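Local coordinates for protein precorrin-6Y C5,15-methyltransferase (Decarboxylating) (PDB 3E05) that probably methylates a precorrin intermediate with S-adenosylmethionine and removes a carboxyl group from it during cobalamin biosynthesis, this chain being the C-terminal domain of the protein, at residues Lys171-Thr176 with Met180-Asn185; Glu123-Val128 with Glu156-Met161; Val54-Ser59 with Asp82-Phe87. One frame throughout, in Å; residues are numbered along the deposited sequence.

Followed from the N terminus, the chain makes its three contacts one after another, none of them nesting or crossing. Contact 3 comes first, closing a loop of 22 residues: helix 53-61 leads through strand 66-71 into helix 74-86, whose C-terminal end returns to helix 53-61. Contact 2 closes 27 residues, tying helix 121-131 to the turn after helix 145-157, about 27 Å from contact 3 between centres and on the opposite side of the chain's centre. Contact 1, last and most local, closes only three residues in the outer part of the hairpin of strands 161-173 and 180-193. Its centre lies about 38 Å from that of contact 2, yet both touch the same neighbouring subunit.

Contact 1 of 3, residues Lys171-Thr176 with Met180-Asn185; sequences KTKGLT and MFESHN
The strand segments around K171-T172 and F181-S183 run antiparallel with a strong twist, their short axes 128° apart and 4.5 Å from each other at closest. K171 and E182 form the hydrogen-bonded pair that anchors this part of the hairpin: K171 N reaches E182 O at 2.9 Å, and E182 N reaches K171 O at 2.8 Å in an almost straight bond of 178°. On one face of the sheet T172 places its CG2 methyl over the centre of one face of the F181 ring, 3.8 Å from the centroid and almost on the ring normal, a clear CH-pi contact. With chi1 at 56°, T172 keeps CG2 over the ring while OG1 bonds to the backbone N of V164 in a third subunit.

The other face is lined by longer, polar side chains. K171 bends at chi3 and brings CE to 3.9 Å from H184 CE1, whereas its NZ forms a salt bridge with E27. Further out, the methylenes of K173 cross E182 obliquely, K173 CE coming within 3.5 Å of E182 OE2; at 4.8 Å between K173 NZ and E182 OE2 they form no salt bridge, though opposite charges would be expected to attract weakly. The chemistry is thus divided: an apolar methyl-on-ring contact at buried T172 and F181, and a polar face where K171 is tied to E27 while K173, its buried N without a partner in the model, meets E182 through methylenes.

Contact 2 of 3, residues Glu123-Val128 with Glu156-Met161; sequences EIIDAV and EDHGYM
H158 and D126 each turn CG away from their own carbonyl carbon (chi1 -67° and -77°), and from these settings the imidazole and the carboxylate meet between the end of helix 145-157 and the side of helix 121-131. In the conformer described here the imidazole donates from H158 NE2 to D126 OD2, 2.8 Å away, in a somewhat bent bond; H158 is modelled in a second conformer as well, so the bond may not be permanent. The acceptor lies at the ring's edge, nearly in its plane, but the nitrogen approaches OD2 from above the carboxylate plane, and the two flat groups stand 79° apart.

I125 supplies the apolar half of the contact. Its CG2 methyl touches H158 CD2 at 3.7 Å, also at the ring edge, so that a methyl and a carboxylate oxygen together border the NE2-CD2 side of the imidazole. I125 also packs on F154 and L155 of helix 145-157, so the two helices meet through it, while I124 and V128 of the same helix rest on strand 43-47.

H158 immediately precedes the residue that ends the helix: G159, with positive phi, is the C-prime residue of a Schellman motif, in which G159 N bonds to E156 O at 3.2 Å and Y160 N to L155 O. The pairing is therefore a His-carboxylate bond placed at a Schellman helix end, linking successive helices of an alpha/beta domain.

Contact 3 of 3, residues Val54-Ser59 with Asp82-Phe87; sequences VSIEAS and DNLKKF
Helix residues V54-S59 face the C-terminal part of helix 74-86, through to F87, with I56 CA and L84 CA 7.0 Å apart. These helices belong to the Rossmann-like alpha/beta fold of class I S-adenosylmethionine-dependent methyltransferases, recognised by the strand order 3-2-1-4-5-7-6 with strand 7 antiparallel; helices 53-61 and 74-86 come before and after strand 66-71 in the chain. The interface is centred on one side chain, I56, which reaches across to N83, L84 and F87.

The two branches of I56 share out the opposing side chains: CG1 and CD1 serve L84 and N83, CG2 serves F87, and CD1 also reaches the F87 ring. I56 CD1 abuts N83 CB at 3.6 Å, the two side chains crossing at about a right angle. I56 CG1 meets the L84 methyl CD2 at 3.7 Å, while I56 CG2 lies against F87 CB at the same separation. The fan of contacts follows from the isoleucine torsions: chi1 of -75° puts CG1 beside the backbone N and CG2 beside the carbonyl carbon, and an extended chi2 of 167° carries CD1 on to the opposing helix. The phenyl ring of F87 is met obliquely by I56 CD1, which comes 4.0 Å from F87 CD2, and the ring also meets Y6 edge-to-face and packs with F16.

L84 continues the apolar layer onto V92 and L94 of strand 92-96. N83 contributes its aliphatic CB here while its amide works elsewhere, OD1 accepting from A17 N and ND2 donating to S51 O, so the polar end of this buried residue is satisfied away from I56. On helix 53-61 the buried hydroxyl of S59 is likewise provided for: S59 OG donates to I56 O at 2.7 Å.

Contact 1 of 3, residues Lys171-Thr176 with Met180-Asn185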
loop_
_atom_site.group_PDB
_atom_site.type_symbol
_atom_site.label_atom_id
_atom_site.label_comp_id
_atom_site.label_asym_id
_atom_site.label_seq_id
_atom_site.Cartn_x
_atom_site.Cartn_y
_atom_site.Cartn_z
ATOM N N LYS D 171 2.432 7.459 7.014
ATOM C CA LYS D 171 2.028 8.479 7.991
ATOM C C LYS D 171 2.584 9.853 7.661
ATOM O O LYS D 171 3.700 9.968 7.173
ATOM C CB LYS D 171 2.574 8.136 9.371
ATOM C CG LYS D 171 1.895 7.017 10.083
ATOM C CD LYS D 171 2.094 7.208 11.577
ATOM C CE LYS D 171 3.511 6.885 11.998
ATOM N NZ LYS D 171 3.555 6.585 13.437
ATOM N N THR D 172 1.833 10.894 7.993
ATOM C CA THR D 172 2.368 12.253 7.898
ATOM C C THR D 172 3.155 12.612 9.148
ATOM O O THR D 172 2.859 12.122 10.240
ATOM C CB THR D 172 1.269 13.303 7.712
ATOM O OG1 THR D 172 0.318 13.186 8.774
ATOM C CG2 THR D 172 0.567 13.128 6.366
ATOM N N LYS D 173 4.158 13.469 8.987
ATOM C CA LYS D 173 4.660 14.278 10.090
ATOM C C LYS D 173 5.326 15.553 9.582
ATOM O O LYS D 173 5.087 15.982 8.453
ATOM C CB LYS D 173 5.645 13.474 10.941
ATOM C CG LYS D 173 7.030 13.344 10.330
ATOM C CD LYS D 173 7.888 12.361 11.109
ATOM C CE LYS D 173 9.369 12.656 10.928
ATOM N NZ LYS D 173 9.825 13.770 11.804
ATOM N N GLY D 174 6.162 16.154 10.423
ATOM C CA GLY D 174 6.317 17.596 10.442
ATOM C C GLY D 174 5.383 18.267 11.431
ATOM O O GLY D 174 5.221 17.801 12.559
ATOM N N LEU D 175 4.769 19.365 11.006
ATOM C CA LEU D 175 3.669 19.965 11.752
ATOM C C LEU D 175 2.545 20.404 10.819
ATOM O O LEU D 175 1.403 19.968 10.959
ATOM C CB LEU D 175 4.165 21.156 12.575
ATOM C CG LEU D 175 5.415 20.918 13.424
ATOM C CD1 LEU D 175 6.099 22.236 13.754
ATOM C CD2 LEU D 175 5.065 20.158 14.694
ATOM N N THR D 176 2.877 21.270 9.867
ATOM C CA THR D 176 1.929 21.677 8.837
ATOM C C THR D 176 2.644 22.010 7.532
ATOM O O THR D 176 3.871 22.078 7.484
ATOM C CB THR D 176 1.101 22.896 9.283
ATOM O OG1 THR D 176 0.141 23.222 8.269
ATOM C CG2 THR D 176 2.003 24.095 9.524
ATOM N N MET D 180 3.962 15.513 4.378
ATOM C CA MET D 180 4.337 14.452 3.455
ATOM C C MET D 180 4.051 13.083 4.093
ATOM O O MET D 180 4.356 12.880 5.271
ATOM C CB MET D 180 5.834 14.587 3.180
ATOM C CG MET D 180 6.415 13.634 2.150
ATOM S SD MET D 180 8.147 14.031 1.865
ATOM C CE MET D 180 8.946 13.079 3.142
ATOM N N PHE D 181 3.502 12.148 3.317
ATOM C CA PHE D 181 3.365 10.747 3.775
ATOM C C PHE D 181 4.677 9.996 3.673
ATOM O O PHE D 181 5.276 9.916 2.600
ATOM C CB PHE D 181 2.297 9.994 2.981
ATOM C CG PHE D 181 0.892 10.421 3.290
ATOM C CD1 PHE D 181 0.189 9.819 4.322
ATOM C CD2 PHE D 181 0.275 11.433 2.545
ATOM C CE1 PHE D 181 -1.114 10.199 4.607
ATOM C CE2 PHE D 181 -1.033 11.812 2.823
ATOM C CZ PHE D 181 -1.723 11.195 3.859
ATOM N N GLU D 182 5.120 9.448 4.795
ATOM C CA GLU D 182 6.282 8.597 4.815
ATOM C C GLU D 182 5.814 7.173 5.075
ATOM O O GLU D 182 5.069 6.937 6.008
ATOM C CB GLU D 182 7.261 9.052 5.897
ATOM C CG GLU D 182 7.588 10.535 5.823
ATOM C CD GLU D 182 8.804 10.891 6.646
ATOM O OE1 GLU D 182 9.937 10.632 6.182
ATOM O OE2 GLU D 182 8.627 11.423 7.760
ATOM N N SER D 183 6.270 6.243 4.242
ATOM C CA SER D 183 5.877 4.845 4.329
ATOM C C SER D 183 6.775 4.098 5.283
ATOM O O SER D 183 7.994 4.290 5.306
ATOM C CB SER D 183 5.982 4.165 2.951
ATOM O OG SER D 183 5.064 4.732 2.041
ATOM N N HIS D 184 6.155 3.243 6.083
ATOM C CA HIS D 184 6.878 2.189 6.786
ATOM C C HIS D 184 7.090 1.078 5.783
ATOM O O HIS D 184 6.372 0.982 4.789
ATOM C CB HIS D 184 6.028 1.621 7.922
ATOM C CG HIS D 184 5.828 2.553 9.071
ATOM N ND1 HIS D 184 4.736 2.470 9.909
ATOM C CD2 HIS D 184 6.589 3.568 9.542
ATOM C CE1 HIS D 184 4.829 3.396 10.846
ATOM N NE2 HIS D 184 5.946 4.074 10.648
ATOM N N ASN D 185 8.048 0.202 6.056
ATOM C CA ASN D 185 8.203 -0.979 5.235
ATOM C C ASN D 185 7.045 -1.946 5.480
ATOM O O ASN D 185 6.442 -1.908 6.558
ATOM C CB ASN D 185 9.561 -1.616 5.508
ATOM C CG ASN D 185 10.708 -0.763 4.990
ATOM O OD1 ASN D 185 10.514 0.161 4.185
ATOM N ND2 ASN D 185 11.905 -1.053 5.460
#

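Contact 2 of 3, residues Glu123-Val128 with Glu156-Met161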
loop_
_atom_site.group_PDB
_atom_site.type_symbol
_atom_site.label_atom_id
_atom_site.label_comp_id
_atom_site.label_asym_id
_atom_site.label_seq_id
_atom_site.Cartn_x
_atom_site.Cartn_y
_atom_site.Cartn_z
ATOM N N GLU D 123 12.626 -25.102 13.810
ATOM C CA GLU D 123 12.800 -25.690 15.123
ATOM C C GLU D 123 11.894 -25.017 16.151
ATOM O O GLU D 123 11.357 -25.686 17.039
ATOM C CB GLU D 123 14.269 -25.618 15.544
ATOM C CG GLU D 123 15.197 -26.455 14.658
ATOM C CD GLU D 123 15.808 -25.695 13.472
ATOM O OE1 GLU D 123 15.375 -24.563 13.146
ATOM O OE2 GLU D 123 16.743 -26.250 12.852
ATOM N N ILE D 124 11.699 -23.704 16.011
ATOM C CA ILE D 124 10.788 -22.964 16.889
ATOM C C ILE D 124 9.329 -23.359 16.656
ATOM O O ILE D 124 8.599 -23.585 17.625
ATOM C CB ILE D 124 10.978 -21.428 16.780
ATOM C CG1 ILE D 124 12.263 -21.006 17.485
ATOM C CG2 ILE D 124 9.776 -20.663 17.387
ATOM C CD1 ILE D 124 12.746 -19.603 17.118
ATOM N N ILE D 125 8.911 -23.445 15.389
ATOM C CA ILE D 125 7.534 -23.809 15.057
ATOM C C ILE D 125 7.216 -25.228 15.546
ATOM O O ILE D 125 6.168 -25.455 16.154
ATOM C CB ILE D 125 7.189 -23.561 13.550
ATOM C CG1 ILE D 125 7.003 -22.048 13.317
ATOM C CG2 ILE D 125 5.902 -24.278 13.136
ATOM C CD1 ILE D 125 6.872 -21.632 11.852
ATOM N N ASP D 126 8.146 -26.159 15.323
ATOM C CA ASP D 126 8.010 -27.534 15.814
ATOM C C ASP D 126 7.831 -27.592 17.324
ATOM O O ASP D 126 6.911 -28.250 17.812
ATOM C CB ASP D 126 9.218 -28.379 15.406
ATOM C CG ASP D 126 9.169 -28.799 13.957
ATOM O OD1 ASP D 126 9.836 -29.790 13.611
ATOM O OD2 ASP D 126 8.471 -28.138 13.160
ATOM N N ALA D 127 8.702 -26.879 18.044
ATOM C CA ALA D 127 8.669 -26.828 19.503
ATOM C C ALA D 127 7.383 -26.185 20.034
ATOM O O ALA D 127 6.771 -26.713 20.962
ATOM C CB ALA D 127 9.895 -26.122 20.034
ATOM N N VAL D 128 6.971 -25.070 19.424
ATOM C CA VAL D 128 5.706 -24.394 19.752
ATOM C C VAL D 128 4.474 -25.264 19.491
ATOM O O VAL D 128 3.556 -25.302 20.317
ATOM C CB VAL D 128 5.549 -23.038 18.976
ATOM C CG1 VAL D 128 4.127 -22.524 19.071
ATOM C CG2 VAL D 128 6.500 -22.006 19.519
ATOM N N GLU D 156 1.593 -24.863 7.784
ATOM C CA GLU D 156 0.671 -25.694 7.006
ATOM C C GLU D 156 1.000 -27.188 7.064
ATOM O O GLU D 156 0.094 -28.025 6.974
ATOM C CB GLU D 156 0.563 -25.196 5.574
ATOM C CG GLU D 156 -0.285 -23.927 5.476
ATOM C CD GLU D 156 -0.590 -23.526 4.058
ATOM O OE1 GLU D 156 0.161 -23.940 3.145
ATOM O OE2 GLU D 156 -1.583 -22.792 3.862
ATOM N N ASP D 157 2.285 -27.504 7.227
ATOM C CA ASP D 157 2.752 -28.876 7.450
ATOM C C ASP D 157 2.200 -29.478 8.734
ATOM O O ASP D 157 1.977 -30.695 8.806
ATOM C CB ASP D 157 4.283 -28.932 7.519
ATOM C CG ASP D 157 4.938 -28.871 6.158
ATOM O OD1 ASP D 157 4.213 -28.916 5.138
ATOM O OD2 ASP D 157 6.186 -28.769 6.119
ATOM N N HIS D 158 1.993 -28.630 9.744
ATOM C CA HIS D 158 1.484 -29.066 11.043
ATOM C C HIS D 158 -0.041 -28.975 11.128
ATOM O O HIS D 158 -0.611 -29.110 12.203
ATOM C CB HIS D 158 2.130 -28.264 12.180
ATOM C CG HIS D 158 3.595 -28.520 12.353
ATOM N ND1 HIS D 158 4.110 -29.775 12.598
ATOM C CD2 HIS D 158 4.652 -27.674 12.348
ATOM C CE1 HIS D 158 5.424 -29.694 12.713
ATOM N NE2 HIS D 158 5.778 -28.429 12.566
ATOM N N GLY D 159 -0.691 -28.738 9.993
ATOM C CA GLY D 159 -2.155 -28.729 9.922
ATOM C C GLY D 159 -2.862 -27.481 10.419
ATOM O O GLY D 159 -4.053 -27.524 10.737
ATOM N N TYR D 160 -2.144 -26.361 10.484
ATOM C CA TYR D 160 -2.751 -25.089 10.887
ATOM C C TYR D 160 -3.460 -24.430 9.712
ATOM O O TYR D 160 -2.999 -24.509 8.564
ATOM C CB TYR D 160 -1.697 -24.110 11.434
ATOM C CG TYR D 160 -1.136 -24.498 12.780
ATOM C CD1 TYR D 160 -1.804 -24.166 13.964
ATOM C CD2 TYR D 160 0.071 -25.195 12.876
ATOM C CE1 TYR D 160 -1.294 -24.535 15.205
ATOM C CE2 TYR D 160 0.583 -25.566 14.113
ATOM C CZ TYR D 160 -0.100 -25.236 15.264
ATOM O OH TYR D 160 0.416 -25.608 16.483
ATOM N N MET D 161 -4.590 -23.794 10.009
ATOM C CA MET D 161 -5.159 -22.796 9.118
ATOM C C MET D 161 -4.245 -21.583 9.216
ATOM O O MET D 161 -3.874 -21.188 10.325
ATOM C CB MET D 161 -6.545 -22.399 9.590
ATOM C CG MET D 161 -7.663 -23.037 8.827
ATOM S SD MET D 161 -8.802 -21.773 8.259
ATOM C CE MET D 161 -7.877 -21.153 6.850
#

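Contact 3 of 3, residues Val54-Ser59 with Asp82-Phe87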
loop_
_atom_site.group_PDB
_atom_site.type_symbol
_atom_site.label_atom_id
_atom_site.label_comp_id
_atom_site.label_asym_id
_atom_site.label_seq_id
_atom_site.Cartn_x
_atom_site.Cartn_y
_atom_site.Cartn_z
ATOM N N VAL D 54 5.438 -5.653 22.053
ATOM C CA VAL D 54 4.288 -6.549 21.902
ATOM C C VAL D 54 3.911 -7.124 23.260
ATOM O O VAL D 54 2.754 -7.046 23.662
ATOM C CB VAL D 54 4.557 -7.687 20.887
ATOM C CG1 VAL D 54 3.334 -8.620 20.741
ATOM C CG2 VAL D 54 4.966 -7.085 19.514
ATOM N N SER D 55 4.902 -7.669 23.964
ATOM C CA SER D 55 4.720 -8.202 25.328
ATOM C C SER D 55 4.103 -7.179 26.265
ATOM O O SER D 55 3.207 -7.511 27.040
ATOM C CB SER D 55 6.067 -8.631 25.904
ATOM O OG SER D 55 6.369 -9.943 25.504
ATOM N N ILE D 56 4.565 -5.937 26.164
ATOM C CA ILE D 56 4.136 -4.877 27.081
ATOM C C ILE D 56 2.676 -4.471 26.857
ATOM O O ILE D 56 1.894 -4.402 27.804
ATOM C CB ILE D 56 5.097 -3.674 27.035
ATOM C CG1 ILE D 56 6.393 -4.023 27.775
ATOM C CG2 ILE D 56 4.470 -2.418 27.618
ATOM C CD1 ILE D 56 7.504 -3.035 27.532
ATOM N N GLU D 57 2.293 -4.225 25.608
ATOM C CA GLU D 57 0.878 -3.936 25.319
ATOM C C GLU D 57 -0.066 -5.147 25.506
ATOM O O GLU D 57 -1.196 -4.992 25.974
ATOM C CB GLU D 57 0.724 -3.237 23.952
ATOM C CG GLU D 57 1.269 -1.805 23.972
ATOM C CD GLU D 57 0.996 -1.038 22.708
ATOM O OE1 GLU D 57 0.316 -1.575 21.810
ATOM O OE2 GLU D 57 1.474 0.106 22.598
ATOM N N ALA D 58 0.423 -6.351 25.199
ATOM C CA ALA D 58 -0.291 -7.597 25.521
ATOM C C ALA D 58 -0.603 -7.711 27.018
ATOM O O ALA D 58 -1.687 -8.168 27.401
ATOM C CB ALA D 58 0.516 -8.785 25.108
ATOM N N SER D 59 0.366 -7.307 27.841
ATOM C CA SER D 59 0.239 -7.354 29.295
ATOM C C SER D 59 -0.813 -6.374 29.801
ATOM O O SER D 59 -1.481 -6.639 30.804
ATOM C CB SER D 59 1.598 -7.131 29.963
ATOM O OG SER D 59 1.899 -5.757 30.095
ATOM N N ASP D 82 14.698 -2.262 30.865
ATOM C CA ASP D 82 14.339 -0.846 31.001
ATOM C C ASP D 82 12.869 -0.599 30.671
ATOM O O ASP D 82 12.172 0.121 31.391
ATOM C CB ASP D 82 15.214 0.041 30.103
ATOM C CG ASP D 82 16.636 0.203 30.622
ATOM O OD1 ASP D 82 17.010 -0.459 31.619
ATOM O OD2 ASP D 82 17.385 0.999 30.012
ATOM N N ASN D 83 12.394 -1.205 29.583
ATOM C CA ASN D 83 11.006 -1.016 29.160
ATOM C C ASN D 83 9.967 -1.618 30.122
ATOM O O ASN D 83 8.962 -0.979 30.435
ATOM C CB ASN D 83 10.812 -1.530 27.726
ATOM C CG ASN D 83 11.557 -0.691 26.690
ATOM O OD1 ASN D 83 11.706 0.530 26.833
ATOM N ND2 ASN D 83 12.023 -1.349 25.628
ATOM N N LEU D 84 10.226 -2.832 30.598
ATOM C CA LEU D 84 9.335 -3.517 31.534
ATOM C C LEU D 84 9.126 -2.701 32.805
ATOM O O LEU D 84 8.003 -2.590 33.298
ATOM C CB LEU D 84 9.873 -4.908 31.879
ATOM C CG LEU D 84 9.916 -5.953 30.764
ATOM C CD1 LEU D 84 10.283 -7.337 31.297
ATOM C CD2 LEU D 84 8.592 -6.014 30.052
ATOM N N LYS D 85 10.216 -2.108 33.289
ATOM C CA LYS D 85 10.213 -1.228 34.447
ATOM C C LYS D 85 9.456 0.082 34.157
ATOM O O LYS D 85 8.609 0.482 34.954
ATOM C CB LYS D 85 11.670 -0.980 34.891
ATOM C CG LYS D 85 11.879 0.016 36.029
ATOM C CD LYS D 85 13.203 -0.230 36.773
ATOM C CE LYS D 85 14.431 -0.320 35.845
ATOM N NZ LYS D 85 14.835 0.982 35.233
ATOM N N LYS D 86 9.740 0.716 33.015
ATOM C CA LYS D 86 9.098 1.985 32.626
ATOM C C LYS D 86 7.574 1.891 32.487
ATOM O O LYS D 86 6.843 2.787 32.935
ATOM C CB LYS D 86 9.701 2.512 31.310
ATOM C CG LYS D 86 9.087 3.819 30.802
ATOM C CD LYS D 86 9.788 4.341 29.553
ATOM C CE LYS D 86 9.224 5.694 29.175
ATOM N NZ LYS D 86 9.734 6.302 27.926
ATOM N N PHE D 87 7.104 0.807 31.874
ATOM C CA PHE D 87 5.689 0.675 31.538
ATOM C C PHE D 87 4.922 -0.171 32.539
ATOM O O PHE D 87 3.720 -0.412 32.372
ATOM C CB PHE D 87 5.526 0.154 30.111
ATOM C CG PHE D 87 6.057 1.093 29.082
ATOM C CD1 PHE D 87 5.389 2.280 28.806
ATOM C CD2 PHE D 87 7.236 0.811 28.401
ATOM C CE1 PHE D 87 5.878 3.168 27.869
ATOM C CE2 PHE D 87 7.739 1.691 27.452
ATOM C CZ PHE D 87 7.051 2.880 27.182
#